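Local coordinates for periplasmic binding protein/LacI transcriptional regulator (Burkholderia multivorans, PDB 4YLE) that probably binds a simple sugar in the periplasm and delivers it to an ABC transporter for uptake, at residues L161-G172 with N223-M234; Y252-I262 with R270-Y278. All blocks are in the same frame, centred on the assembly; numbering follows the deposited sequence.

Following the chain from its N terminus, contact 1 comes first. It pairs 161-172 with 223-234, through strands 166-171 and 226-229, and so closes a loop of 50 residues that holds helix 177-193, strand 196-202 and helix 207-220. Contact 2 opens only after contact 1 has closed, so the two follow in series and neither nest nor cross. It brings 270-278 back against 252-262 around the short helix 263-268. Strands 226-229 and 252-254 are neighbours in one parallel sheet, with a backbone bond from Leu227 to Tyr252. Asp232 of contact 1 also bonds to Thr274 of contact 2. Asn231, Asp257 and Gln277 meet the same bound, unidentified ligand.

Contact 1. Residues L161-G172 with N223-M234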
# COMPACT_ATOMS: atom_id res chain seq x y z
N LEU A 161 -15.81 -6.82 19.24
CA LEU A 161 -15.38 -8.11 19.74
C LEU A 161 -15.33 -8.07 21.23
O LEU A 161 -15.76 -7.11 21.86
CB LEU A 161 -14.00 -8.49 19.19
CG LEU A 161 -13.92 -8.69 17.68
CD1 LEU A 161 -12.51 -9.08 17.21
CD2 LEU A 161 -14.90 -9.73 17.23
N LYS A 162 -14.81 -9.15 21.80
CA LYS A 162 -14.61 -9.21 23.23
C LYS A 162 -13.30 -9.92 23.54
O LYS A 162 -12.74 -10.63 22.71
CB LYS A 162 -15.77 -9.93 23.93
CG LYS A 162 -16.01 -11.34 23.45
CD LYS A 162 -17.28 -11.94 24.10
CE LYS A 162 -17.44 -13.39 23.72
NZ LYS A 162 -17.40 -13.60 22.24
N ALA A 163 -12.82 -9.68 24.76
CA ALA A 163 -11.63 -10.32 25.26
C ALA A 163 -11.67 -11.82 25.04
O ALA A 163 -12.71 -12.47 25.25
CB ALA A 163 -11.46 -10.00 26.75
N GLY A 164 -10.53 -12.38 24.63
CA GLY A 164 -10.39 -13.80 24.36
C GLY A 164 -10.83 -14.24 22.96
O GLY A 164 -10.57 -15.38 22.56
N ASP A 165 -11.49 -13.36 22.22
CA ASP A 165 -11.90 -13.71 20.86
C ASP A 165 -10.70 -13.99 19.95
O ASP A 165 -9.76 -13.21 19.92
CB ASP A 165 -12.72 -12.61 20.22
CG ASP A 165 -14.16 -12.58 20.69
OD1 ASP A 165 -14.57 -13.47 21.46
OD2 ASP A 165 -14.87 -11.66 20.25
N GLN A 166 -10.76 -15.10 19.22
CA GLN A 166 -9.76 -15.49 18.24
C GLN A 166 -9.90 -14.71 16.94
O GLN A 166 -10.99 -14.63 16.37
CB GLN A 166 -9.87 -16.97 17.93
CG GLN A 166 -9.49 -17.90 19.10
CD GLN A 166 -9.70 -19.34 18.77
OE1 GLN A 166 -10.47 -19.68 17.88
NE2 GLN A 166 -9.01 -20.22 19.50
N VAL A 167 -8.79 -14.17 16.42
CA VAL A 167 -8.80 -13.52 15.12
C VAL A 167 -7.57 -13.93 14.31
O VAL A 167 -6.59 -14.41 14.87
CB VAL A 167 -8.86 -11.97 15.29
CG1 VAL A 167 -9.98 -11.63 16.28
CG2 VAL A 167 -7.53 -11.44 15.78
N GLY A 168 -7.67 -13.77 12.99
CA GLY A 168 -6.56 -14.01 12.08
C GLY A 168 -6.23 -12.75 11.34
O GLY A 168 -7.10 -11.94 11.07
N ILE A 169 -4.94 -12.59 11.02
CA ILE A 169 -4.46 -11.46 10.22
C ILE A 169 -4.00 -11.97 8.86
O ILE A 169 -3.13 -12.85 8.76
CB ILE A 169 -3.32 -10.72 10.94
CG1 ILE A 169 -3.84 -10.18 12.26
CG2 ILE A 169 -2.75 -9.59 10.06
CD1 ILE A 169 -2.78 -9.49 13.13
N VAL A 170 -4.60 -11.42 7.82
CA VAL A 170 -4.23 -11.69 6.45
C VAL A 170 -3.33 -10.53 5.99
O VAL A 170 -3.78 -9.41 5.81
CB VAL A 170 -5.44 -11.85 5.54
CG1 VAL A 170 -4.99 -12.35 4.15
CG2 VAL A 170 -6.42 -12.83 6.14
N GLU A 171 -2.04 -10.83 5.82
CA GLU A 171 -0.99 -9.85 5.64
C GLU A 171 -0.65 -9.62 4.17
O GLU A 171 -0.87 -10.48 3.33
CB GLU A 171 0.21 -10.37 6.41
CG GLU A 171 1.49 -9.69 6.28
CD GLU A 171 2.42 -10.28 7.29
OE1 GLU A 171 3.12 -11.28 6.98
OE2 GLU A 171 2.38 -9.77 8.41
N GLY A 172 -0.13 -8.43 3.86
CA GLY A 172 0.40 -8.19 2.52
C GLY A 172 1.70 -8.95 2.26
O GLY A 172 2.10 -9.83 3.04
N ASN A 223 -13.78 -21.37 15.82
CA ASN A 223 -14.24 -20.29 16.69
C ASN A 223 -13.72 -18.90 16.29
O ASN A 223 -13.84 -17.95 17.05
CB ASN A 223 -13.82 -20.60 18.12
CG ASN A 223 -14.23 -22.00 18.55
OD1 ASN A 223 -13.40 -22.89 18.76
ND2 ASN A 223 -15.52 -22.20 18.67
N LEU A 224 -13.16 -18.78 15.10
CA LEU A 224 -12.63 -17.51 14.63
C LEU A 224 -13.70 -16.44 14.61
O LEU A 224 -14.82 -16.69 14.16
CB LEU A 224 -12.03 -17.66 13.23
CG LEU A 224 -11.00 -16.58 12.91
CD1 LEU A 224 -9.73 -16.88 13.68
CD2 LEU A 224 -10.74 -16.49 11.41
N LYS A 225 -13.37 -15.24 15.08
CA LYS A 225 -14.36 -14.16 15.16
C LYS A 225 -14.12 -13.03 14.17
O LYS A 225 -15.04 -12.26 13.90
CB LYS A 225 -14.37 -13.59 16.56
CG LYS A 225 -14.83 -14.57 17.60
CD LYS A 225 -16.33 -14.78 17.51
CE LYS A 225 -16.83 -15.51 18.75
NZ LYS A 225 -18.31 -15.52 18.81
N ALA A 226 -12.91 -12.91 13.63
CA ALA A 226 -12.62 -11.84 12.69
C ALA A 226 -11.39 -12.14 11.87
O ALA A 226 -10.50 -12.89 12.27
CB ALA A 226 -12.42 -10.54 13.42
N LEU A 227 -11.37 -11.53 10.70
CA LEU A 227 -10.23 -11.56 9.81
C LEU A 227 -9.81 -10.13 9.53
O LEU A 227 -10.59 -9.35 9.02
CB LEU A 227 -10.60 -12.23 8.50
CG LEU A 227 -10.87 -13.73 8.64
CD1 LEU A 227 -11.82 -14.28 7.56
CD2 LEU A 227 -9.56 -14.51 8.66
N LEU A 228 -8.56 -9.80 9.89
CA LEU A 228 -8.05 -8.45 9.73
C LEU A 228 -7.11 -8.47 8.53
O LEU A 228 -6.06 -9.13 8.57
CB LEU A 228 -7.31 -7.99 10.98
CG LEU A 228 -8.07 -7.89 12.30
CD1 LEU A 228 -8.43 -9.24 12.87
CD2 LEU A 228 -7.25 -7.08 13.30
N CYS A 229 -7.48 -7.76 7.46
CA CYS A 229 -6.81 -7.88 6.18
C CYS A 229 -6.04 -6.63 5.85
O CYS A 229 -6.56 -5.53 5.98
CB CYS A 229 -7.80 -8.16 5.06
SG CYS A 229 -8.76 -9.65 5.35
N GLY A 230 -4.81 -6.84 5.39
CA GLY A 230 -3.90 -5.76 5.08
C GLY A 230 -4.29 -4.86 3.90
O GLY A 230 -3.78 -3.76 3.76
N ASN A 231 -5.18 -5.32 3.05
CA ASN A 231 -5.76 -4.42 2.03
C ASN A 231 -7.16 -4.89 1.65
O ASN A 231 -7.59 -5.96 2.07
CB ASN A 231 -4.81 -4.28 0.82
CG ASN A 231 -4.83 -5.46 -0.10
OD1 ASN A 231 -5.31 -6.53 0.26
ND2 ASN A 231 -4.31 -5.28 -1.32
N ASP A 232 -7.88 -4.04 0.95
CA ASP A 232 -9.25 -4.32 0.59
C ASP A 232 -9.36 -5.51 -0.36
O ASP A 232 -10.33 -6.28 -0.29
CB ASP A 232 -9.91 -3.11 -0.04
CG ASP A 232 -10.36 -2.05 1.01
OD1 ASP A 232 -10.26 -2.29 2.23
OD2 ASP A 232 -10.78 -0.96 0.55
N ASN A 233 -8.40 -5.68 -1.25
CA ASN A 233 -8.46 -6.82 -2.18
C ASN A 233 -8.42 -8.13 -1.39
O ASN A 233 -9.21 -9.07 -1.67
CB ASN A 233 -7.35 -6.76 -3.22
CG ASN A 233 -7.71 -5.88 -4.38
OD1 ASN A 233 -8.90 -5.57 -4.60
ND2 ASN A 233 -6.72 -5.51 -5.17
N MSE A 234 -7.54 -8.20 -0.40
CA MSE A 234 -7.51 -9.41 0.42
C MSE A 234 -8.79 -9.53 1.22
O MSE A 234 -9.27 -10.66 1.42
CB MSE A 234 -6.30 -9.43 1.30
CG MSE A 234 -5.06 -9.75 0.52
SE MSE A 234 -3.45 -9.95 1.54
CE MSE A 234 -3.57 -8.29 2.53
O HOH W 1 -12.89 -17.13 19.48
O HOH W 2 -11.16 -22.05 16.88
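Two neighbouring parallel strands, 166-171 and 226-229, meet here in the four-stranded sheet of one lobe of a periplasmic binding protein. The axes of these short strand segments diverge by 23°. A ladder of backbone bonds joins them, from Lys225 N to Gln166 O up to Gly230 N to Val170 O. Leu228 is gripped twice: its N donates to Gly168 O, and its O accepts from Val170 N. On the face that carries Val167 and Ile169, Leu228 CD1 lies 3.7 Å from Val167 CB. Phe186 of helix 177-193 packs on Leu228 from this side. The other face carries Val170 and Cys229, with SG 4.0 Å from Val170 CB; Val213 of helix 207-220 packs on Val170.

At the start of the strands, Lys225 CG, set beside its own backbone N (chi1 -65°), lies 3.7 Å from Asp165 CG; a bend at the next bond then carries CE toward Lys162 NZ. Lys162 NZ forms a salt bridge of 2.9 Å to the syn lone pair of Asp165 OD1. Lys225 NZ is 4.0 Å from Lys162 NZ, and the nearby carboxylate probably eases the repulsion between the two amines. Two waters join Gln166 to Asn223; one links Gln166 N to Asn223 O.

At the far end, Asn231 caps helix 232-244: its OD1 takes the Met234 N-H from above the amide plane, while its ND2 bonds to the unknown ligand. Met234 is selenomethionine. Its side chain runs antiparallel to that of Val170, with SE 3.9 Å from Val170 CG1 and CE 3.5 Å from Val170 O.

Contact 2. Residues Y252-I262 with R270-Y278; sequences YVVGYDNINAI and RVLATADQY
Tyr256 lays one face of its ring over Ala275, whose CB sits 4.2 Å from the ring centroid in a CH-pi contact. With chi1 at -157°, Tyr256 CG stands opposite the backbone N, and the ring swings back over 270-278. Gln277 NE2 lies at the ring edge, in its plane. The same NE2 donates to Asp257 OD1 at 3.0 Å, nearly in line with the C-O bond. The two side chains run alongside each other and point the same way, with the carboxylate and amide planes 23° apart.

Thr274 OG1 accepts from Asn258 N at 3.2 Å and also bonds to Asp232. Asn258 ND2 donates to Asp276 OD2, which it meets from above the carboxylate plane. Asp276 OD1 accepts the Tyr278 N-H, an Asx turn. Water 4 bridges Asp257 O and Gln277 N.

Further back, Leu272 N bonds to Val253 O at 2.8 Å, and Gly255 N to Ala273 O. Ile262 CD1 packs on Val271 CG2 at 4.0 Å, crossing it at about a right angle. Asp257 OD2 and Gln277 NE2 both hydrogen-bond to the unknown ligand, consistent with the ligand cleft between the two lobes of a periplasmic sugar-binding protein.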
# COMPACT_ATOMS: atom_id res chain seq x y z
N TYR A 252 -16.29 -11.10 11.45
CA TYR A 252 -16.05 -9.76 10.95
C TYR A 252 -14.87 -9.75 10.00
O TYR A 252 -13.90 -10.51 10.17
CB TYR A 252 -15.78 -8.80 12.10
CG TYR A 252 -17.01 -8.44 12.91
CD1 TYR A 252 -18.01 -7.66 12.35
CD2 TYR A 252 -17.14 -8.84 14.23
CE1 TYR A 252 -19.12 -7.29 13.08
CE2 TYR A 252 -18.27 -8.48 14.96
CZ TYR A 252 -19.26 -7.71 14.38
OH TYR A 252 -20.38 -7.35 15.09
N VAL A 253 -14.95 -8.87 9.00
CA VAL A 253 -13.83 -8.60 8.11
C VAL A 253 -13.51 -7.10 8.08
O VAL A 253 -14.42 -6.28 7.92
CB VAL A 253 -14.12 -9.07 6.67
CG1 VAL A 253 -13.00 -8.70 5.73
CG2 VAL A 253 -14.40 -10.54 6.62
N VAL A 254 -12.23 -6.76 8.26
CA VAL A 254 -11.77 -5.40 8.03
C VAL A 254 -10.68 -5.41 6.98
O VAL A 254 -9.98 -6.39 6.82
CB VAL A 254 -11.28 -4.71 9.30
CG1 VAL A 254 -12.46 -4.56 10.31
CG2 VAL A 254 -10.09 -5.47 9.91
N GLY A 255 -10.54 -4.28 6.28
CA GLY A 255 -9.54 -4.12 5.26
C GLY A 255 -8.83 -2.79 5.38
O GLY A 255 -8.72 -2.23 6.47
N TYR A 256 -8.34 -2.32 4.24
CA TYR A 256 -7.51 -1.13 4.17
C TYR A 256 -7.44 -0.73 2.71
O TYR A 256 -7.07 -1.56 1.89
CB TYR A 256 -6.11 -1.44 4.71
CG TYR A 256 -5.27 -0.30 5.22
CD1 TYR A 256 -5.26 0.00 6.56
CD2 TYR A 256 -4.43 0.41 4.37
CE1 TYR A 256 -4.46 1.00 7.05
CE2 TYR A 256 -3.60 1.42 4.89
CZ TYR A 256 -3.66 1.68 6.23
OH TYR A 256 -2.84 2.67 6.71
N ASP A 257 -7.76 0.53 2.41
CA ASP A 257 -7.60 1.22 1.09
C ASP A 257 -8.84 2.04 0.72
O ASP A 257 -8.73 3.01 -0.04
CB ASP A 257 -7.32 0.29 -0.11
CG ASP A 257 -5.88 -0.25 -0.13
OD1 ASP A 257 -5.04 0.28 0.62
OD2 ASP A 257 -5.62 -1.23 -0.87
N ASN A 258 -10.00 1.61 1.19
CA ASN A 258 -11.27 2.21 0.79
C ASN A 258 -11.49 2.23 -0.74
O ASN A 258 -11.87 3.27 -1.32
CB ASN A 258 -11.36 3.61 1.36
CG ASN A 258 -12.76 4.16 1.35
OD1 ASN A 258 -13.76 3.43 1.36
ND2 ASN A 258 -12.85 5.49 1.28
N ILE A 259 -11.28 1.09 -1.40
CA ILE A 259 -11.60 1.01 -2.83
C ILE A 259 -13.10 0.96 -3.07
O ILE A 259 -13.87 0.54 -2.21
CB ILE A 259 -10.93 -0.20 -3.52
CG1 ILE A 259 -11.51 -1.51 -2.97
CG2 ILE A 259 -9.41 -0.09 -3.35
CD1 ILE A 259 -10.95 -2.77 -3.60
N ASN A 260 -13.54 1.41 -4.25
CA ASN A 260 -14.96 1.42 -4.54
C ASN A 260 -15.60 0.07 -4.34
O ASN A 260 -16.73 -0.01 -3.87
CB ASN A 260 -15.23 1.87 -5.97
CG ASN A 260 -14.95 3.33 -6.15
OD1 ASN A 260 -15.42 4.13 -5.35
ND2 ASN A 260 -14.16 3.68 -7.17
N ALA A 261 -14.89 -1.00 -4.69
CA ALA A 261 -15.50 -2.33 -4.60
C ALA A 261 -15.91 -2.64 -3.16
O ALA A 261 -16.80 -3.44 -2.92
CB ALA A 261 -14.54 -3.40 -5.13
N ILE A 262 -15.27 -1.98 -2.19
CA ILE A 262 -15.55 -2.29 -0.79
C ILE A 262 -16.78 -1.54 -0.27
O ILE A 262 -17.34 -1.88 0.78
CB ILE A 262 -14.31 -1.96 0.11
CG1 ILE A 262 -14.18 -3.00 1.22
CG2 ILE A 262 -14.36 -0.57 0.70
CD1 ILE A 262 -13.64 -4.35 0.73
N ARG A 270 -20.97 -6.77 4.91
CA ARG A 270 -20.02 -7.85 4.63
C ARG A 270 -18.61 -7.49 5.14
O ARG A 270 -17.85 -8.36 5.54
CB ARG A 270 -20.00 -8.18 3.12
CG ARG A 270 -21.15 -9.11 2.72
CD ARG A 270 -21.17 -9.35 1.23
NE ARG A 270 -21.43 -8.12 0.51
CZ ARG A 270 -21.13 -7.91 -0.76
NH1 ARG A 270 -20.53 -8.86 -1.47
NH2 ARG A 270 -21.41 -6.74 -1.32
N VAL A 271 -18.32 -6.19 5.13
CA VAL A 271 -17.06 -5.62 5.65
C VAL A 271 -17.37 -4.57 6.72
O VAL A 271 -18.22 -3.70 6.51
CB VAL A 271 -16.24 -5.00 4.53
CG1 VAL A 271 -15.00 -4.29 5.07
CG2 VAL A 271 -15.83 -6.06 3.56
N LEU A 272 -16.69 -4.64 7.86
CA LEU A 272 -16.96 -3.76 8.98
C LEU A 272 -16.24 -2.40 8.92
O LEU A 272 -16.79 -1.38 9.35
CB LEU A 272 -16.58 -4.47 10.28
CG LEU A 272 -16.69 -3.63 11.55
CD1 LEU A 272 -18.16 -3.43 11.89
CD2 LEU A 272 -15.92 -4.26 12.71
N ALA A 273 -15.02 -2.39 8.43
CA ALA A 273 -14.25 -1.15 8.35
C ALA A 273 -13.12 -1.29 7.37
O ALA A 273 -12.66 -2.39 7.10
CB ALA A 273 -13.71 -0.78 9.72
N THR A 274 -12.68 -0.15 6.86
CA THR A 274 -11.48 -0.06 6.05
C THR A 274 -10.83 1.27 6.40
O THR A 274 -11.18 1.87 7.41
CB THR A 274 -11.81 -0.15 4.56
OG1 THR A 274 -10.60 -0.20 3.80
CG2 THR A 274 -12.67 1.01 4.08
N ALA A 275 -9.86 1.73 5.60
CA ALA A 275 -9.20 3.00 5.89
C ALA A 275 -8.86 3.64 4.59
O ALA A 275 -8.50 2.95 3.62
CB ALA A 275 -7.94 2.82 6.73
N ASP A 276 -8.96 4.97 4.54
CA ASP A 276 -8.55 5.69 3.35
C ASP A 276 -7.17 6.24 3.61
O ASP A 276 -6.96 6.99 4.56
CB ASP A 276 -9.54 6.79 2.99
CG ASP A 276 -9.47 7.19 1.53
OD1 ASP A 276 -8.38 7.10 0.94
OD2 ASP A 276 -10.50 7.59 0.96
N GLN A 277 -6.21 5.84 2.79
CA GLN A 277 -4.82 6.33 2.88
C GLN A 277 -4.48 7.20 1.68
O GLN A 277 -3.31 7.51 1.45
CB GLN A 277 -3.82 5.17 3.00
CG GLN A 277 -3.84 4.22 1.82
CD GLN A 277 -2.61 3.34 1.70
OE1 GLN A 277 -1.50 3.77 1.99
NE2 GLN A 277 -2.79 2.10 1.25
N TYR A 278 -5.51 7.60 0.93
CA TYR A 278 -5.37 8.68 -0.03
C TYR A 278 -4.28 8.46 -1.08
O TYR A 278 -3.24 9.15 -1.15
CB TYR A 278 -5.17 9.97 0.75
CG TYR A 278 -6.30 10.17 1.74
CD1 TYR A 278 -7.60 10.34 1.29
CD2 TYR A 278 -6.08 10.19 3.11
CE1 TYR A 278 -8.65 10.52 2.19
CE2 TYR A 278 -7.13 10.39 4.01
CZ TYR A 278 -8.41 10.55 3.54
OH TYR A 278 -9.47 10.76 4.43
O HOH W 3 -17.60 -7.72 8.40
O HOH W 4 -6.60 4.47 0.24